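PDB 2FEF: hypothetical protein PA2201 from Pseudomonas aeruginosa, which is of unknown function but probably acts as an immunity protein that neutralises a PoNe-type DNase toxin. Local coordinates for residues 102-107 with 157-162; 148-153 with 182-187; 60-65 with 115-120. One frame throughout, in Å; residues are numbered along the deposited sequence.

Contact 1 (102-107 with 157-162)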
loop_
_atom_site.group_PDB
_atom_site.type_symbol
_atom_site.label_atom_id
_atom_site.label_comp_id
_atom_site.label_asym_id
_atom_site.label_seq_id
_atom_site.Cartn_x
_atom_site.Cartn_y
_atom_site.Cartn_z
ATOM N N SER B 102 18.077 -1.075 16.963
ATOM C CA SER B 102 17.933 0.020 16.013
ATOM C C SER B 102 16.507 0.138 15.472
ATOM O O SER B 102 16.044 1.244 15.189
ATOM C CB SER B 102 18.953 -0.127 14.869
ATOM O OG SER B 102 18.456 -0.996 13.846
ATOM N N ILE B 103 15.796 -0.986 15.338
ATOM C CA ILE B 103 14.387 -0.965 14.971
ATOM C C ILE B 103 13.522 -0.583 16.148
ATOM O O ILE B 103 12.660 0.275 16.023
ATOM C CB ILE B 103 13.919 -2.312 14.351
ATOM C CG1 ILE B 103 14.806 -2.644 13.140
ATOM C CG2 ILE B 103 12.399 -2.271 13.951
ATOM C CD1 ILE B 103 14.750 -4.139 12.690
ATOM N N TYR B 104 13.772 -1.211 17.290
ATOM C CA TYR B 104 13.002 -0.986 18.505
ATOM C C TYR B 104 12.949 0.499 18.918
ATOM O O TYR B 104 11.898 1.002 19.329
ATOM C CB TYR B 104 13.565 -1.828 19.674
ATOM C CG TYR B 104 12.781 -1.543 20.948
ATOM C CD1 TYR B 104 11.516 -2.135 21.180
ATOM C CD2 TYR B 104 13.254 -0.615 21.872
ATOM C CE1 TYR B 104 10.767 -1.802 22.324
ATOM C CE2 TYR B 104 12.514 -0.279 23.018
ATOM C CZ TYR B 104 11.302 -0.886 23.247
ATOM O OH TYR B 104 10.629 -0.534 24.389
ATOM N N LEU B 105 14.054 1.211 18.762
ATOM C CA LEU B 105 14.052 2.631 19.159
ATOM C C LEU B 105 13.010 3.406 18.372
ATOM O O LEU B 105 12.345 4.284 18.934
ATOM C CB LEU B 105 15.425 3.277 18.986
ATOM C CG LEU B 105 16.531 2.786 19.926
ATOM C CD1 LEU B 105 17.741 3.670 19.722
ATOM C CD2 LEU B 105 16.107 2.767 21.409
ATOM N N GLU B 106 12.851 3.062 17.088
ATOM C CA GLU B 106 11.866 3.762 16.239
ATOM C C GLU B 106 10.463 3.252 16.418
ATOM O O GLU B 106 9.488 4.021 16.292
ATOM C CB GLU B 106 12.260 3.691 14.764
ATOM C CG GLU B 106 13.573 4.425 14.462
ATOM C CD GLU B 106 13.480 5.875 14.869
ATOM O OE1 GLU B 106 12.394 6.476 14.688
ATOM O OE2 GLU B 106 14.478 6.421 15.362
ATOM N N THR B 107 10.344 1.962 16.695
ATOM C CA THR B 107 9.036 1.382 17.012
ATOM C C THR B 107 8.476 2.081 18.267
ATOM O O THR B 107 7.338 2.588 18.265
ATOM C CB THR B 107 9.144 -0.104 17.283
ATOM O OG1 THR B 107 9.840 -0.742 16.196
ATOM C CG2 THR B 107 7.752 -0.725 17.506
ATOM N N VAL B 157 13.109 -4.427 27.564
ATOM C CA VAL B 157 13.982 -5.181 28.465
ATOM C C VAL B 157 15.035 -6.013 27.688
ATOM O O VAL B 157 16.240 -5.993 27.995
ATOM C CB VAL B 157 13.127 -6.121 29.370
ATOM C CG1 VAL B 157 14.050 -7.032 30.213
ATOM C CG2 VAL B 157 12.196 -5.330 30.312
ATOM N N LEU B 158 14.585 -6.740 26.681
ATOM C CA LEU B 158 15.453 -7.677 25.941
ATOM C C LEU B 158 16.477 -6.943 25.068
ATOM O O LEU B 158 17.512 -7.502 24.699
ATOM C CB LEU B 158 14.585 -8.626 25.086
ATOM C CG LEU B 158 13.921 -9.764 25.890
ATOM C CD1 LEU B 158 12.876 -10.424 25.090
ATOM C CD2 LEU B 158 15.014 -10.825 26.367
ATOM N N LEU B 159 16.176 -5.688 24.730
ATOM C CA LEU B 159 17.097 -4.914 23.910
ATOM C C LEU B 159 17.825 -3.806 24.654
ATOM O O LEU B 159 18.431 -2.938 24.027
ATOM C CB LEU B 159 16.388 -4.395 22.626
ATOM C CG LEU B 159 15.778 -5.502 21.752
ATOM C CD1 LEU B 159 14.843 -4.929 20.613
ATOM C CD2 LEU B 159 16.881 -6.482 21.199
ATOM N N ASP B 160 17.802 -3.857 25.980
ATOM C CA ASP B 160 18.522 -2.915 26.849
ATOM C C ASP B 160 18.162 -1.468 26.504
ATOM O O ASP B 160 19.039 -0.574 26.388
ATOM C CB ASP B 160 20.058 -3.173 26.863
ATOM C CG ASP B 160 20.815 -2.251 27.852
ATOM O OD1 ASP B 160 20.353 -2.063 29.007
ATOM O OD2 ASP B 160 21.882 -1.716 27.475
ATOM N N ALA B 161 16.862 -1.250 26.351
ATOM C CA ALA B 161 16.294 0.069 26.055
ATOM C C ALA B 161 15.191 0.431 27.061
ATOM O O ALA B 161 14.233 1.130 26.727
ATOM C CB ALA B 161 15.759 0.102 24.621
ATOM N N GLN B 162 15.337 -0.041 28.301
ATOM C CA GLN B 162 14.292 0.140 29.331
ATOM C C GLN B 162 14.018 1.593 29.689
ATOM O O GLN B 162 12.987 1.899 30.278
ATOM C CB GLN B 162 14.679 -0.566 30.629
ATOM C CG GLN B 162 14.749 -2.114 30.539
ATOM C CD GLN B 162 14.862 -2.749 31.904
ATOM O OE1 GLN B 162 14.117 -2.388 32.828
ATOM N NE2 GLN B 162 15.789 -3.712 32.044
#
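A Schellman motif ends helix 146-158 and lays two of its residues, Leu159 and Ala161, against Tyr104 of helix 97-127. Asp160, with positive phi (54°), is the C' residue of the motif: Ala161 N reaches back to Gly156 O, and a weak bond joins Asp160 N to Val157 O. The reversal leaves Leu159 and Ala161 both pointing at the other helix while Asp160 stays off it, its OD2 paired with Arg291. Tyr104 has CG anti to the backbone N (chi1 178°), which carries the phenol across toward the turn. Leu159 comes in at the root of the tyrosine side chain, CD1 lying 3.5 Å from Tyr104 CB and 4.0 Å from Tyr104 CG. Ala161 meets the ring further out and obliquely, with CB 3.8 Å from Tyr104 CD2. Everything between the two segments is apolar, yet the phenol oxygen is not left bare in this buried place, since Tyr104 OH hydrogen-bonds to Leu152 O in the same helix that the turn terminates. Leu105, the next residue on the helix, adds a lighter touch, its CD2 4.2 Å from Ala161 CB. The same methyl, Ala161 CB, sits closest to the phenol ring at Tyr104 CE2, 3.6 Å away.

Contact 2 (148-153 with 182-187)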
loop_
_atom_site.group_PDB
_atom_site.type_symbol
_atom_site.label_atom_id
_atom_site.label_comp_id
_atom_site.label_asym_id
_atom_site.label_seq_id
_atom_site.Cartn_x
_atom_site.Cartn_y
_atom_site.Cartn_z
ATOM N N PHE B 148 0.847 -5.745 21.437
ATOM C CA PHE B 148 1.768 -4.616 21.148
ATOM C C PHE B 148 2.348 -4.043 22.418
ATOM O O PHE B 148 3.492 -3.540 22.424
ATOM C CB PHE B 148 1.040 -3.464 20.386
ATOM C CG PHE B 148 0.581 -3.859 19.016
ATOM C CD1 PHE B 148 1.482 -3.940 17.966
ATOM C CD2 PHE B 148 -0.780 -4.111 18.769
ATOM C CE1 PHE B 148 1.056 -4.296 16.658
ATOM C CE2 PHE B 148 -1.244 -4.457 17.449
ATOM C CZ PHE B 148 -0.317 -4.560 16.409
ATOM N N ALA B 149 1.554 -4.049 23.499
ATOM C CA ALA B 149 2.070 -3.519 24.781
ATOM C C ALA B 149 3.111 -4.517 25.345
ATOM O O ALA B 149 4.170 -4.117 25.860
ATOM C CB ALA B 149 0.939 -3.289 25.780
ATOM N N LEU B 150 2.810 -5.806 25.223
ATOM C CA LEU B 150 3.762 -6.869 25.623
ATOM C C LEU B 150 5.075 -6.668 24.861
ATOM O O LEU B 150 6.147 -6.671 25.469
ATOM C CB LEU B 150 3.188 -8.277 25.315
ATOM C CG LEU B 150 4.184 -9.443 25.513
ATOM C CD1 LEU B 150 4.622 -9.475 26.977
ATOM C CD2 LEU B 150 3.475 -10.717 25.100
ATOM N N GLN B 151 4.990 -6.498 23.531
ATOM C CA GLN B 151 6.200 -6.300 22.724
ATOM C C GLN B 151 6.985 -5.057 23.202
ATOM O O GLN B 151 8.207 -5.095 23.346
ATOM C CB GLN B 151 5.852 -6.094 21.224
ATOM C CG GLN B 151 7.144 -6.074 20.357
ATOM C CD GLN B 151 6.930 -5.483 18.988
ATOM O OE1 GLN B 151 6.780 -4.263 18.847
ATOM N NE2 GLN B 151 6.946 -6.339 17.963
ATOM N N LEU B 152 6.280 -3.951 23.424
ATOM C CA LEU B 152 6.967 -2.705 23.801
ATOM C C LEU B 152 7.738 -2.869 25.111
ATOM O O LEU B 152 8.889 -2.406 25.216
ATOM C CB LEU B 152 5.970 -1.544 23.909
ATOM C CG LEU B 152 5.557 -1.017 22.531
ATOM C CD1 LEU B 152 4.309 -0.085 22.773
ATOM C CD2 LEU B 152 6.711 -0.294 21.869
ATOM N N LEU B 153 7.128 -3.510 26.106
ATOM C CA LEU B 153 7.799 -3.635 27.404
ATOM C C LEU B 153 8.838 -4.739 27.349
ATOM O O LEU B 153 9.979 -4.513 27.735
ATOM C CB LEU B 153 6.805 -3.842 28.567
ATOM C CG LEU B 153 6.207 -2.547 29.138
ATOM C CD1 LEU B 153 5.614 -1.626 28.040
ATOM C CD2 LEU B 153 5.178 -2.820 30.198
ATOM N N ASP B 182 3.153 -4.855 34.643
ATOM C CA ASP B 182 3.793 -4.272 35.829
ATOM C C ASP B 182 5.126 -4.945 36.203
ATOM O O ASP B 182 6.105 -4.238 36.500
ATOM C CB ASP B 182 2.854 -4.251 37.042
ATOM C CG ASP B 182 1.766 -3.172 36.936
ATOM O OD1 ASP B 182 1.817 -2.337 36.007
ATOM O OD2 ASP B 182 0.863 -3.163 37.809
ATOM N N TYR B 183 5.183 -6.280 36.184
ATOM C CA TYR B 183 6.462 -6.993 36.359
ATOM C C TYR B 183 7.501 -6.628 35.307
ATOM O O TYR B 183 8.661 -6.407 35.646
ATOM C CB TYR B 183 6.263 -8.511 36.405
ATOM C CG TYR B 183 5.961 -8.999 37.804
ATOM C CD1 TYR B 183 4.717 -8.788 38.377
ATOM C CD2 TYR B 183 6.923 -9.692 38.543
ATOM C CE1 TYR B 183 4.428 -9.233 39.668
ATOM C CE2 TYR B 183 6.644 -10.149 39.836
ATOM C CZ TYR B 183 5.387 -9.906 40.387
ATOM O OH TYR B 183 5.089 -10.329 41.660
ATOM N N LEU B 184 7.088 -6.570 34.037
ATOM C CA LEU B 184 8.017 -6.213 32.952
ATOM C C LEU B 184 8.569 -4.798 33.085
ATOM O O LEU B 184 9.729 -4.557 32.781
ATOM C CB LEU B 184 7.379 -6.416 31.578
ATOM C CG LEU B 184 7.063 -7.882 31.233
ATOM C CD1 LEU B 184 6.372 -7.986 29.875
ATOM C CD2 LEU B 184 8.361 -8.731 31.280
ATOM N N GLY B 185 7.736 -3.856 33.516
ATOM C CA GLY B 185 8.182 -2.473 33.671
ATOM C C GLY B 185 8.648 -2.044 35.041
ATOM O O GLY B 185 9.024 -0.877 35.228
ATOM N N ALA B 186 8.638 -2.976 35.993
ATOM C CA ALA B 186 8.878 -2.669 37.406
ATOM C C ALA B 186 10.189 -1.927 37.659
ATOM O O ALA B 186 10.190 -0.887 38.321
ATOM C CB ALA B 186 8.809 -3.943 38.254
ATOM N N ALA B 187 11.291 -2.449 37.114
ATOM C CA ALA B 187 12.625 -1.858 37.308
ATOM C C ALA B 187 12.702 -0.508 36.644
ATOM O O ALA B 187 13.276 0.423 37.202
ATOM C CB ALA B 187 13.719 -2.763 36.740
#
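Leu184 and Leu153 carry this helix-helix contact, with Leu150 filling in beside them. Leu184 points from helix 179-189 toward helix 146-158 and works at two levels. At its root, Leu184 CB lies 4.0 Å from Leu153 CB, a meeting of the two side chains close to their backbones; it falls where the segments come nearest, with Leu153 CA and Leu184 CA 6.1 Å apart. At its end, Leu184 CD1 touches Leu150 CD1 at 3.7 Å. Leu150 leaves its own helix to one side of the direct line, but with CG anti to the backbone N (chi1 172°) its CD1 methyl swings back into the interface, and the two leucine side chains pass each other at a slant. Leu184 therefore packs against residues three apart on the facing helix, its CD1 methyl against Leu150 and its base against Leu153.

Leu153 reaches past Leu184 as well: its CD2 methyl lies 4.3 Å from Gly185 N, alongside backbone where no side chain stands in the way. All four touching residues are buried, and the side chains that meet are all apolar. Helix 258-267 also packs here, Ala262 and Leu266 on Leu184 and Glu259 on Leu150. Further back along helix 179-189, Leu180 and Leu181 continue the contact with helix 146-158. The short segments run in nearly the same direction, 28° apart, with their axes 10.1 Å from each other at closest approach: leucine-rich packing of near-parallel helices in the core of an all-helical fold.

Contact 3 (60-65 with 115-120)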
loop_
_atom_site.group_PDB
_atom_site.type_symbol
_atom_site.label_atom_id
_atom_site.label_comp_id
_atom_site.label_asym_id
_atom_site.label_seq_id
_atom_site.Cartn_x
_atom_site.Cartn_y
_atom_site.Cartn_z
ATOM N N GLN B 60 3.919 16.833 7.793
ATOM C CA GLN B 60 3.328 18.038 8.349
ATOM C C GLN B 60 2.222 17.634 9.293
ATOM O O GLN B 60 1.054 17.848 8.978
ATOM C CB GLN B 60 2.734 18.915 7.233
ATOM C CG GLN B 60 3.694 19.271 6.127
ATOM C CD GLN B 60 4.602 20.417 6.498
ATOM O OE1 GLN B 60 4.328 21.169 7.450
ATOM N NE2 GLN B 60 5.693 20.580 5.737
ATOM N N PRO B 61 2.572 17.049 10.449
ATOM C CA PRO B 61 1.537 16.488 11.309
ATOM C C PRO B 61 0.748 17.541 12.074
ATOM O O PRO B 61 -0.219 17.204 12.733
ATOM C CB PRO B 61 2.326 15.612 12.287
ATOM C CG PRO B 61 3.665 16.184 12.311
ATOM C CD PRO B 61 3.923 16.880 11.022
ATOM N N PHE B 62 1.170 18.798 12.033
ATOM C CA PHE B 62 0.441 19.816 12.777
ATOM C C PHE B 62 -0.432 20.683 11.892
ATOM O O PHE B 62 -1.008 21.675 12.362
ATOM C CB PHE B 62 1.400 20.634 13.638
ATOM C CG PHE B 62 2.351 19.773 14.437
ATOM C CD1 PHE B 62 1.864 18.910 15.417
ATOM C CD2 PHE B 62 3.720 19.799 14.180
ATOM C CE1 PHE B 62 2.722 18.101 16.145
ATOM C CE2 PHE B 62 4.602 18.989 14.914
ATOM C CZ PHE B 62 4.096 18.133 15.896
ATOM N N ALA B 63 -0.567 20.302 10.622
ATOM C CA ALA B 63 -1.357 21.128 9.700
ATOM C C ALA B 63 -2.865 20.938 9.890
ATOM O O ALA B 63 -3.636 21.830 9.563
ATOM C CB ALA B 63 -0.950 20.908 8.239
ATOM N N ALA B 64 -3.270 19.794 10.438
ATOM C CA ALA B 64 -4.693 19.474 10.612
ATOM C C ALA B 64 -5.208 19.849 12.006
ATOM O O ALA B 64 -4.442 19.899 12.970
ATOM C CB ALA B 64 -4.927 17.980 10.337
ATOM N N GLN B 65 -6.515 20.082 12.110
ATOM C CA GLN B 65 -7.169 20.398 13.384
ATOM C C GLN B 65 -8.405 19.516 13.574
ATOM O O GLN B 65 -8.896 18.925 12.616
ATOM C CB GLN B 65 -7.585 21.891 13.402
ATOM N N SER B 115 0.764 8.484 20.272
ATOM C CA SER B 115 -0.034 8.833 21.455
ATOM C C SER B 115 -0.098 10.360 21.664
ATOM O O SER B 115 -1.112 10.909 22.112
ATOM C CB SER B 115 0.558 8.149 22.699
ATOM O OG SER B 115 1.743 8.819 23.181
ATOM N N ARG B 116 0.996 11.051 21.361
ATOM C CA ARG B 116 1.026 12.523 21.550
ATOM C C ARG B 116 0.139 13.241 20.552
ATOM O O ARG B 116 -0.556 14.217 20.898
ATOM C CB ARG B 116 2.448 13.048 21.445
ATOM C CG ARG B 116 3.319 12.602 22.622
ATOM C CD ARG B 116 4.761 12.800 22.254
ATOM N NE ARG B 116 5.641 12.582 23.392
ATOM C CZ ARG B 116 6.943 12.344 23.275
ATOM N NH1 ARG B 116 7.501 12.247 22.065
ATOM N NH2 ARG B 116 7.681 12.161 24.367
ATOM N N LEU B 117 0.114 12.742 19.313
ATOM C CA LEU B 117 -0.732 13.354 18.271
ATOM C C LEU B 117 -2.188 13.026 18.547
ATOM O O LEU B 117 -3.079 13.848 18.303
ATOM C CB LEU B 117 -0.316 12.875 16.856
ATOM C CG LEU B 117 1.093 13.346 16.457
ATOM C CD1 LEU B 117 1.553 12.633 15.226
ATOM C CD2 LEU B 117 1.045 14.854 16.189
ATOM N N LEU B 118 -2.414 11.825 19.080
ATOM C CA LEU B 118 -3.768 11.416 19.445
ATOM C C LEU B 118 -4.262 12.316 20.571
ATOM O O LEU B 118 -5.381 12.812 20.504
ATOM C CB LEU B 118 -3.814 9.940 19.889
ATOM C CG LEU B 118 -5.191 9.372 20.259
ATOM C CD1 LEU B 118 -6.155 9.417 19.076
ATOM C CD2 LEU B 118 -5.007 7.910 20.777
ATOM N N GLY B 119 -3.446 12.489 21.608
ATOM C CA GLY B 119 -3.773 13.428 22.707
ATOM C C GLY B 119 -4.066 14.846 22.257
ATOM O O GLY B 119 -5.022 15.459 22.700
ATOM N N ALA B 120 -3.220 15.366 21.383
ATOM C CA ALA B 120 -3.364 16.715 20.857
ATOM C C ALA B 120 -4.651 16.870 20.040
ATOM O O ALA B 120 -5.330 17.905 20.103
ATOM C CB ALA B 120 -2.136 17.049 20.015
#
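Phe62 holds its CG anti to the carbonyl carbon (chi1 -48°), and Leu117 does the same with chi1 -66°; these two torsions send the phenyl ring of a type I beta turn and the isobutyl group of a helix toward each other. The turn runs from Gln60 to Ala63, closed by a weak backbone bond from Ala63 N to Gln60 O, and lies in the connection between helix 56-59 and helix 66-93. It packs against the side of helix 97-127, so the contact joins a turn to a long helix in the N-terminal part of an all-helical fold.

Pro61 and Phe62 occupy the two central positions of the turn. Pro61 points at the helix directly, whereas Phe62 starts off to one side and gets there through its ring. The proline also lies on the ring: Pro61 CG stands 3.9 Å above the plane of Phe62, over its centre, so the two neighbours pack as one apolar patch. Leu117 is the single residue of segment 115-120 to touch this patch, and the part it uses is one methyl. The Leu117 and Phe62 side chains cross at about a right angle, the methyl coming to the ring obliquely. Around this patch, Trp76 of helix 66-93 touches both Pro61 and Leu117, and Leu8 packs on Pro61 and Phe62. Glu134 of the third subunit packs on Gln60 and Ala63 of the turn. Within the contact itself, Leu117 CD2 sits 4.2 Å from Pro61 CB and 3.7 Å from Phe62 CE1.

After helices 12-20, 35-54 and 56-59 the chain makes the turn at 60-65, traverses helix 66-93 and returns along helix 97-127, where contact 3 closes the loop at 115-120. Contact 1 opens earlier on that helix, at 102-107, so the two loops cross; it closes only at 157-162, across the end of helix 146-158. Contact 2 opens within that loop, at 148-153, and closes outside it at 182-187, crossing contact 1 in turn, while contacts 3 and 2 follow in series. Helix 97-127 thus joins contact 3 to contact 1, and helix 146-158 joins contact 1 to contact 2, linking the N-terminal helices to helix 179-189 in the PoNi C-terminal family region.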